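Local atomic coordinates of arylalkylamine N-Acetyltransferase like 5b (Aedes aegypti, PDB entry 4FD4), a protein that probably transfers acyl groups from acyl-CoA to arylalkylamines such as serotonin and dopamine, as a GNAT-fold N-acetyltransferase of the yellow fever mosquito. Residues A176-G190 with F201-K215. Numbering follows the deposited sequence.
Sequences AEKLGMECISQLALG and FEPLDVHQVIKTCVK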
ATOM      1  N   ALA A 176       7.299   1.671  10.343  1.00 40.39           N
ATOM      2  CA  ALA A 176       6.915   3.062  10.118  1.00 41.40           C
ATOM      3  C   ALA A 176       7.330   3.914  11.310  1.00 42.64           C
ATOM      4  O   ALA A 176       7.995   4.948  11.162  1.00 42.03           O
ATOM      5  CB  ALA A 176       5.422   3.165   9.886  1.00 36.35           C
ATOM      6  N   GLU A 177       6.940   3.470  12.498  1.00 45.66           N
ATOM      7  CA  GLU A 177       7.293   4.183  13.720  1.00 47.95           C
ATOM      8  C   GLU A 177       8.806   4.279  13.867  1.00 45.69           C
ATOM      9  O   GLU A 177       9.340   5.361  14.112  1.00 48.16           O
ATOM     10  CB  GLU A 177       6.649   3.506  14.939  1.00 52.57           C
ATOM     11  CG  GLU A 177       5.304   4.123  15.331  1.00 54.62           C
ATOM     12  CD  GLU A 177       4.297   3.103  15.851  1.00 55.91           C
ATOM     13  OE1 GLU A 177       4.696   1.961  16.177  1.00 53.64           O
ATOM     14  OE2 GLU A 177       3.098   3.449  15.925  1.00 61.33           O
ATOM     15  N   LYS A 178       9.489   3.149  13.693  1.00 41.33           N
ATOM     16  CA  LYS A 178      10.949   3.099  13.774  1.00 48.84           C
ATOM     17  C   LYS A 178      11.622   4.102  12.842  1.00 46.63           C
ATOM     18  O   LYS A 178      12.584   4.777  13.230  1.00 43.85           O
ATOM     19  CB  LYS A 178      11.462   1.687  13.464  1.00 46.77           C
ATOM     20  CG  LYS A 178      12.985   1.578  13.429  1.00 52.46           C
ATOM     21  CD  LYS A 178      13.441   0.134  13.182  1.00 53.74           C
ATOM     22  CE  LYS A 178      14.801  -0.141  13.835  1.00 59.68           C
ATOM     23  NZ  LYS A 178      15.908  -0.335  12.851  1.00 50.39           N
ATOM     24  N   LEU A 179      11.124   4.199  11.612  1.00 42.80           N
ATOM     25  CA  LEU A 179      11.748   5.072  10.622  1.00 38.25           C
ATOM     26  C   LEU A 179      11.203   6.498  10.691  1.00 44.78           C
ATOM     27  O   LEU A 179      11.319   7.263   9.727  1.00 43.40           O
ATOM     28  CB  LEU A 179      11.630   4.500   9.202  1.00 41.66           C
ATOM     29  CG  LEU A 179      12.499   3.286   8.825  1.00 40.28           C
ATOM     30  CD1 LEU A 179      12.030   2.020   9.523  1.00 45.00           C
ATOM     31  CD2 LEU A 179      12.502   3.067   7.307  1.00 39.72           C
ATOM     32  N   GLY A 180      10.610   6.844  11.835  1.00 42.05           N
ATOM     33  CA  GLY A 180      10.264   8.221  12.136  1.00 46.00           C
ATOM     34  C   GLY A 180       8.891   8.678  11.684  1.00 41.94           C
ATOM     35  O   GLY A 180       8.610   9.879  11.657  1.00 44.83           O
ATOM     36  N   MET A 181       8.033   7.729  11.328  1.00 41.68           N
ATOM     37  CA  MET A 181       6.670   8.050  10.924  1.00 39.55           C
ATOM     38  C   MET A 181       5.736   8.068  12.138  1.00 46.15           C
ATOM     39  O   MET A 181       5.783   7.170  12.980  1.00 46.03           O
ATOM     40  CB  MET A 181       6.176   7.047   9.875  1.00 40.09           C
ATOM     41  CG  MET A 181       7.088   6.939   8.649  1.00 42.56           C
ATOM     42  SD  MET A 181       6.431   5.857   7.363  1.00 37.77           S
ATOM     43  CE  MET A 181       5.177   6.907   6.633  1.00 35.16           C
ATOM     44  N   GLU A 182       4.904   9.103  12.232  1.00 43.07           N
ATOM     45  CA  GLU A 182       3.915   9.208  13.297  1.00 40.02           C
ATOM     46  C   GLU A 182       2.582   8.687  12.762  1.00 44.77           C
ATOM     47  O   GLU A 182       2.121   9.144  11.713  1.00 37.30           O
ATOM     48  CB  GLU A 182       3.775  10.676  13.741  1.00 48.68           C
ATOM     49  CG  GLU A 182       2.698  10.957  14.806  1.00 48.68           C
ATOM     50  CD  GLU A 182       2.395  12.450  14.969  1.00 53.03           C
ATOM     51  OE1 GLU A 182       2.966  13.263  14.208  1.00 55.01           O
ATOM     52  OE2 GLU A 182       1.584  12.816  15.854  1.00 56.97           O
ATOM     53  N   CYS A 183       1.974   7.724  13.455  1.00 43.73           N
ATOM     54  CA  CYS A 183       0.612   7.298  13.116  1.00 42.37           C
ATOM     55  C   CYS A 183      -0.379   8.367  13.544  1.00 43.38           C
ATOM     56  O   CYS A 183      -0.498   8.667  14.733  1.00 44.78           O
ATOM     57  CB  CYS A 183       0.246   5.984  13.791  1.00 45.89           C
ATOM     58  SG  CYS A 183      -1.564   5.720  13.884  1.00 58.98           S
ATOM     59  N   ILE A 184      -1.096   8.927  12.574  1.00 36.89           N
ATOM     60  CA  ILE A 184      -1.964  10.071  12.821  1.00 34.15           C
ATOM     61  C   ILE A 184      -3.446   9.712  12.773  1.00 43.26           C
ATOM     62  O   ILE A 184      -4.297  10.489  13.213  1.00 42.11           O
ATOM     63  CB  ILE A 184      -1.714  11.186  11.803  1.00 42.92           C
ATOM     64  CG1 ILE A 184      -1.774  10.618  10.382  1.00 38.61           C
ATOM     65  CG2 ILE A 184      -0.373  11.876  12.072  1.00 43.39           C
ATOM     66  CD1 ILE A 184      -1.572  11.655   9.313  1.00 39.71           C
ATOM     67  N   SER A 185      -3.756   8.540  12.232  1.00 33.57           N
ATOM     68  CA  SER A 185      -5.137   8.102  12.121  1.00 38.83           C
ATOM     69  C   SER A 185      -5.186   6.578  12.060  1.00 38.58           C
ATOM     70  O   SER A 185      -4.232   5.943  11.613  1.00 36.12           O
ATOM     71  CB  SER A 185      -5.788   8.726  10.881  1.00 37.66           C
ATOM     72  OG  SER A 185      -6.918   7.985  10.469  1.00 47.19           O
ATOM     73  N   GLN A 186      -6.281   5.988  12.529  1.00 38.77           N
ATOM     74  CA  GLN A 186      -6.460   4.542  12.427  1.00 36.47           C
ATOM     75  C   GLN A 186      -7.918   4.154  12.251  1.00 44.30           C
ATOM     76  O   GLN A 186      -8.824   4.955  12.504  1.00 44.71           O
ATOM     77  CB  GLN A 186      -5.849   3.810  13.630  1.00 48.98           C
ATOM     78  CG  GLN A 186      -5.937   4.545  14.953  1.00 53.30           C
ATOM     79  CD  GLN A 186      -5.299   3.758  16.083  1.00 59.98           C
ATOM     80  OE1 GLN A 186      -5.651   2.596  16.325  1.00 59.85           O
ATOM     81  NE2 GLN A 186      -4.352   4.380  16.777  1.00 60.96           N
ATOM     82  N   LEU A 187      -8.140   2.920  11.811  1.00 37.56           N
ATOM     83  CA  LEU A 187      -9.485   2.439  11.529  1.00 42.10           C
ATOM     84  C   LEU A 187      -9.580   0.950  11.792  1.00 42.03           C
ATOM     85  O   LEU A 187      -8.868   0.146  11.178  1.00 41.11           O
ATOM     86  CB  LEU A 187      -9.882   2.750  10.077  1.00 42.93           C
ATOM     87  CG  LEU A 187     -11.095   2.022   9.469  1.00 42.85           C
ATOM     88  CD1 LEU A 187     -11.891   2.927   8.533  1.00 45.11           C
ATOM     89  CD2 LEU A 187     -10.664   0.789   8.722  1.00 43.63           C
ATOM     90  N   ALA A 188     -10.463   0.585  12.713  1.00 44.39           N
ATOM     91  CA  ALA A 188     -10.761  -0.814  12.958  1.00 41.06           C
ATOM     92  C   ALA A 188     -11.500  -1.376  11.748  1.00 41.23           C
ATOM     93  O   ALA A 188     -12.598  -0.927  11.413  1.00 42.86           O
ATOM     94  CB  ALA A 188     -11.586  -0.966  14.225  1.00 42.07           C
ATOM     95  N   LEU A 189     -10.891  -2.361  11.102  1.00 37.64           N
ATOM     96  CA  LEU A 189     -11.422  -2.940   9.872  1.00 41.71           C
ATOM     97  C   LEU A 189     -12.852  -3.474  10.006  1.00 44.73           C
ATOM     98  O   LEU A 189     -13.708  -3.201   9.158  1.00 42.52           O
ATOM     99  CB  LEU A 189     -10.507  -4.062   9.385  1.00 42.54           C
ATOM    100  CG  LEU A 189     -10.007  -3.983   7.945  1.00 43.61           C
ATOM    101  CD1 LEU A 189      -9.552  -5.351   7.472  1.00 40.05           C
ATOM    102  CD2 LEU A 189     -11.087  -3.432   7.038  1.00 44.12           C
ATOM    103  N   GLY A 190     -13.105  -4.249  11.058  1.00 44.97           N
ATOM    104  CA  GLY A 190     -14.423  -4.836  11.263  1.00 43.75           C
ATOM    105  C   GLY A 190     -15.492  -3.806  11.594  1.00 43.20           C
ATOM    106  O   GLY A 190     -16.687  -4.069  11.460  1.00 44.89           O
ATOM    107  N   PHE A 201     -15.957  -6.119   5.636  1.00 40.07           N
ATOM    108  CA  PHE A 201     -14.705  -6.773   5.963  1.00 40.86           C
ATOM    109  C   PHE A 201     -14.797  -7.486   7.295  1.00 40.42           C
ATOM    110  O   PHE A 201     -15.291  -6.932   8.272  1.00 42.04           O
ATOM    111  CB  PHE A 201     -13.563  -5.757   5.962  1.00 39.60           C
ATOM    112  CG  PHE A 201     -13.369  -5.083   4.632  1.00 41.60           C
ATOM    113  CD1 PHE A 201     -12.586  -5.671   3.650  1.00 37.19           C
ATOM    114  CD2 PHE A 201     -13.985  -3.872   4.357  1.00 33.11           C
ATOM    115  CE1 PHE A 201     -12.406  -5.057   2.423  1.00 33.77           C
ATOM    116  CE2 PHE A 201     -13.816  -3.251   3.128  1.00 35.63           C
ATOM    117  CZ  PHE A 201     -13.024  -3.841   2.161  1.00 34.92           C
ATOM    118  N   GLU A 202     -14.310  -8.719   7.316  1.00 45.31           N
ATOM    119  CA  GLU A 202     -14.387  -9.572   8.491  1.00 47.14           C
ATOM    120  C   GLU A 202     -13.043 -10.239   8.723  1.00 46.65           C
ATOM    121  O   GLU A 202     -12.857 -11.405   8.380  1.00 50.14           O
ATOM    122  CB  GLU A 202     -15.458 -10.642   8.281  1.00 53.42           C
ATOM    123  CG  GLU A 202     -16.319 -10.934   9.503  1.00 60.12           C
ATOM    124  CD  GLU A 202     -17.764 -11.231   9.132  1.00 59.88           C
ATOM    125  OE1 GLU A 202     -18.665 -10.561   9.680  1.00 62.01           O
ATOM    126  OE2 GLU A 202     -18.001 -12.128   8.294  1.00 60.42           O
ATOM    127  N   PRO A 203     -12.090  -9.500   9.308  1.00 48.52           N
ATOM    128  CA  PRO A 203     -10.754 -10.078   9.487  1.00 50.60           C
ATOM    129  C   PRO A 203     -10.779 -11.244  10.475  1.00 59.99           C
ATOM    130  O   PRO A 203     -11.159 -11.061  11.643  1.00 57.89           O
ATOM    131  CB  PRO A 203      -9.932  -8.905  10.048  1.00 47.87           C
ATOM    132  CG  PRO A 203     -10.942  -7.990  10.671  1.00 48.37           C
ATOM    133  CD  PRO A 203     -12.199  -8.143   9.875  1.00 45.35           C
ATOM    134  N   LEU A 204     -10.395 -12.431  10.004  1.00 59.95           N
ATOM    135  CA  LEU A 204     -10.317 -13.608  10.862  1.00 62.03           C
ATOM    136  C   LEU A 204      -9.672 -13.245  12.195  1.00 60.99           C
ATOM    137  O   LEU A 204     -10.049 -13.771  13.246  1.00 63.53           O
ATOM    138  CB  LEU A 204      -9.527 -14.719  10.171  1.00 62.66           C
ATOM    139  CG  LEU A 204     -10.162 -16.112  10.205  1.00 59.73           C
ATOM    140  CD1 LEU A 204     -10.048 -16.748  11.590  1.00 61.04           C
ATOM    141  CD2 LEU A 204     -11.615 -16.043   9.752  1.00 58.10           C
ATOM    142  N   ASP A 205      -8.695 -12.346  12.142  1.00 61.11           N
ATOM    143  CA  ASP A 205      -8.150 -11.742  13.346  1.00 61.03           C
ATOM    144  C   ASP A 205      -8.985 -10.523  13.715  1.00 62.94           C
ATOM    145  O   ASP A 205      -8.755  -9.423  13.200  1.00 62.03           O
ATOM    146  CB  ASP A 205      -6.694 -11.331  13.132  1.00 63.75           C
ATOM    147  CG  ASP A 205      -6.146 -10.525  14.292  1.00 72.16           C
ATOM    148  OD1 ASP A 205      -6.713 -10.630  15.403  1.00 69.86           O
ATOM    149  OD2 ASP A 205      -5.151  -9.787  14.095  1.00 73.79           O
ATOM    150  N   VAL A 206      -9.964 -10.714  14.594  1.00 59.89           N
ATOM    151  CA  VAL A 206     -10.774  -9.590  15.044  1.00 63.07           C
ATOM    152  C   VAL A 206      -9.842  -8.592  15.733  1.00 63.73           C
ATOM    153  O   VAL A 206      -8.695  -8.925  16.038  1.00 65.54           O
ATOM    154  CB  VAL A 206     -11.928 -10.039  15.973  1.00 66.18           C
ATOM    155  CG1 VAL A 206     -12.543 -11.351  15.467  1.00 55.51           C
ATOM    156  CG2 VAL A 206     -11.443 -10.187  17.409  1.00 60.19           C
ATOM    157  N   HIS A 207     -10.315  -7.372  15.961  1.00 62.39           N
ATOM    158  CA  HIS A 207      -9.442  -6.318  16.471  1.00 63.26           C
ATOM    159  C   HIS A 207      -8.231  -6.103  15.554  1.00 62.58           C
ATOM    160  O   HIS A 207      -7.138  -5.788  16.035  1.00 65.22           O
ATOM    161  CB  HIS A 207      -8.935  -6.635  17.886  1.00 66.08           C
ATOM    162  CG  HIS A 207      -9.955  -7.270  18.779  1.00 64.41           C
ATOM    163  ND1 HIS A 207      -9.610  -8.163  19.775  1.00 59.45           N
ATOM    164  CD2 HIS A 207     -11.299  -7.138  18.842  1.00 63.79           C
ATOM    165  CE1 HIS A 207     -10.702  -8.558  20.405  1.00 62.17           C
ATOM    166  NE2 HIS A 207     -11.743  -7.951  19.858  1.00 67.02           N
ATOM    167  N   GLN A 208      -8.413  -6.299  14.247  1.00 57.26           N
ATOM    168  CA  GLN A 208      -7.390  -5.922  13.270  1.00 55.84           C
ATOM    169  C   GLN A 208      -7.586  -4.472  12.846  1.00 50.25           C
ATOM    170  O   GLN A 208      -8.667  -4.084  12.403  1.00 47.38           O
ATOM    171  CB  GLN A 208      -7.404  -6.831  12.044  1.00 57.46           C
ATOM    172  CG  GLN A 208      -6.639  -6.245  10.858  1.00 53.22           C
ATOM    173  CD  GLN A 208      -5.992  -7.305   9.987  1.00 57.78           C
ATOM    174  OE1 GLN A 208      -6.664  -8.199   9.463  1.00 54.56           O
ATOM    175  NE2 GLN A 208      -4.674  -7.210   9.828  1.00 56.15           N
ATOM    176  N   VAL A 209      -6.527  -3.681  12.977  1.00 42.94           N
ATOM    177  CA  VAL A 209      -6.605  -2.238  12.803  1.00 45.17           C
ATOM    178  C   VAL A 209      -5.660  -1.767  11.703  1.00 48.06           C
ATOM    179  O   VAL A 209      -4.550  -2.287  11.563  1.00 46.23           O
ATOM    180  CB  VAL A 209      -6.218  -1.511  14.105  1.00 46.05           C
ATOM    181  CG1 VAL A 209      -6.276  -0.012  13.919  1.00 43.51           C
ATOM    182  CG2 VAL A 209      -7.124  -1.942  15.256  1.00 50.36           C
ATOM    183  N   ILE A 210      -6.104  -0.774  10.935  1.00 43.14           N
ATOM    184  CA  ILE A 210      -5.279  -0.164   9.904  1.00 38.23           C
ATOM    185  C   ILE A 210      -4.767   1.171  10.411  1.00 40.54           C
ATOM    186  O   ILE A 210      -5.536   1.965  10.949  1.00 43.69           O
ATOM    187  CB  ILE A 210      -6.087   0.082   8.629  1.00 37.80           C
ATOM    188  CG1 ILE A 210      -6.831  -1.188   8.213  1.00 40.10           C
ATOM    189  CG2 ILE A 210      -5.171   0.589   7.513  1.00 40.37           C
ATOM    190  CD1 ILE A 210      -7.660  -1.018   6.972  1.00 39.20           C
ATOM    191  N   LYS A 211      -3.475   1.430  10.252  1.00 36.51           N
ATOM    192  CA  LYS A 211      -2.928   2.695  10.741  1.00 39.00           C
ATOM    193  C   LYS A 211      -2.278   3.509   9.634  1.00 38.48           C
ATOM    194  O   LYS A 211      -1.371   3.034   8.966  1.00 38.59           O
ATOM    195  CB  LYS A 211      -1.908   2.456  11.861  1.00 47.19           C
ATOM    196  CG  LYS A 211      -2.457   1.738  13.093  1.00 48.95           C
ATOM    197  CD  LYS A 211      -1.780   2.276  14.352  1.00 55.89           C
ATOM    198  CE  LYS A 211      -2.163   1.492  15.601  1.00 58.91           C
ATOM    199  NZ  LYS A 211      -1.582   0.118  15.596  1.00 60.37           N
ATOM    200  N   THR A 212      -2.738   4.740   9.445  1.00 33.25           N
ATOM    201  CA  THR A 212      -2.115   5.647   8.495  1.00 34.34           C
ATOM    202  C   THR A 212      -0.999   6.423   9.194  1.00 34.35           C
ATOM    203  O   THR A 212      -1.243   7.152  10.165  1.00 33.43           O
ATOM    204  CB  THR A 212      -3.152   6.622   7.891  1.00 33.00           C
ATOM    205  OG1 THR A 212      -4.242   5.874   7.333  1.00 29.24           O
ATOM    206  CG2 THR A 212      -2.514   7.482   6.809  1.00 31.17           C
ATOM    207  N   CYS A 213       0.228   6.262   8.711  1.00 33.92           N
ATOM    208  CA  CYS A 213       1.375   6.943   9.322  1.00 33.91           C
ATOM    209  C   CYS A 213       2.064   7.869   8.325  1.00 37.40           C
ATOM    210  O   CYS A 213       1.937   7.685   7.101  1.00 35.13           O
ATOM    211  CB  CYS A 213       2.365   5.924   9.904  1.00 39.14           C
ATOM    212  SG  CYS A 213       1.571   4.623  10.884  1.00 41.03           S
ATOM    213  N   VAL A 214       2.790   8.862   8.844  1.00 29.24           N
ATOM    214  CA  VAL A 214       3.326   9.937   8.008  1.00 32.42           C
ATOM    215  C   VAL A 214       4.602  10.564   8.588  1.00 41.50           C
ATOM    216  O   VAL A 214       4.802  10.587   9.805  1.00 41.44           O
ATOM    217  CB  VAL A 214       2.279  11.052   7.807  1.00 34.77           C
ATOM    218  CG1 VAL A 214       1.904  11.663   9.152  1.00 38.15           C
ATOM    219  CG2 VAL A 214       2.809  12.128   6.863  1.00 36.36           C
ATOM    220  N   LYS A 215       5.447  11.088   7.708  1.00 43.72           N
ATOM    221  CA  LYS A 215       6.711  11.693   8.109  1.00 39.91           C
ATOM    222  C   LYS A 215       7.134  12.778   7.113  1.00 42.95           C
ATOM    223  O   LYS A 215       7.043  12.588   5.892  1.00 38.07           O
ATOM    224  CB  LYS A 215       7.771  10.597   8.247  1.00 42.16           C
ATOM    225  CG  LYS A 215       9.199  11.034   8.019  1.00 45.20           C
ATOM    226  CD  LYS A 215      10.162   9.929   8.468  1.00 41.57           C
ATOM    227  CE  LYS A 215      11.503  10.068   7.753  1.00 45.16           C
ATOM    228  NZ  LYS A 215      12.589   9.286   8.420  1.00 46.69           N
TER
HETATM  229  O   HOH W   1       6.641  12.644  11.866  1.00 43.20           O
HETATM  230  O   HOH W   2     -16.157  -3.941   7.483  1.00 36.26           O
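Leu179 O accepts a hydrogen bond from Lys215 NZ at 2.7 Å; Lys215, its CG swung to the far side from its own N (chi1 153°) and its chain stretched out, runs past Gly180. The helix ends there in a Schellman motif: Gly180, at positive phi, is the C-prime residue, Met181 N bonding back to Ala176 O and Gly180 N to Glu177 O. Met181 crosses Lys215 at about a right angle, its CG 3.7 Å from Lys215 CB. Glu182 and Val214 exchange both backbone hydrogen bonds. Cys183 faces Cys213 in a non-hydrogen-bonded pair; Cys183 SG and Cys213 SG are 4.5 Å apart, so the disulfide seen between them in another structure of this protein is absent here. Ile184 and Ser185 both face Thr212: Ile184 N donates a hydrogen bond to Thr212 O, and Ser185 O accepts one from Thr212 N, a classic bulge shifting the register by one. Ile184 CD1 presses on Val214 CG1 at a tight 3.5 Å, beside Tyr121 of helix 117-121. Gln186 lies alongside Lys211, its OE1 3.7 Å from Lys211 CE. Leu187 pairs with Ile210 through two backbone bonds, and its CD2 meets Ile210 CD1 at 3.9 Å. Leu189 CD2 packs obliquely against Phe201, 3.6 Å from Phe201 CB. The strand axes, at 133°, describe a twisted pair; strand 209-216 is inserted antiparallel between strand 162-167 and edge strand 182-188, the C-terminal arrangement of the GNAT fold.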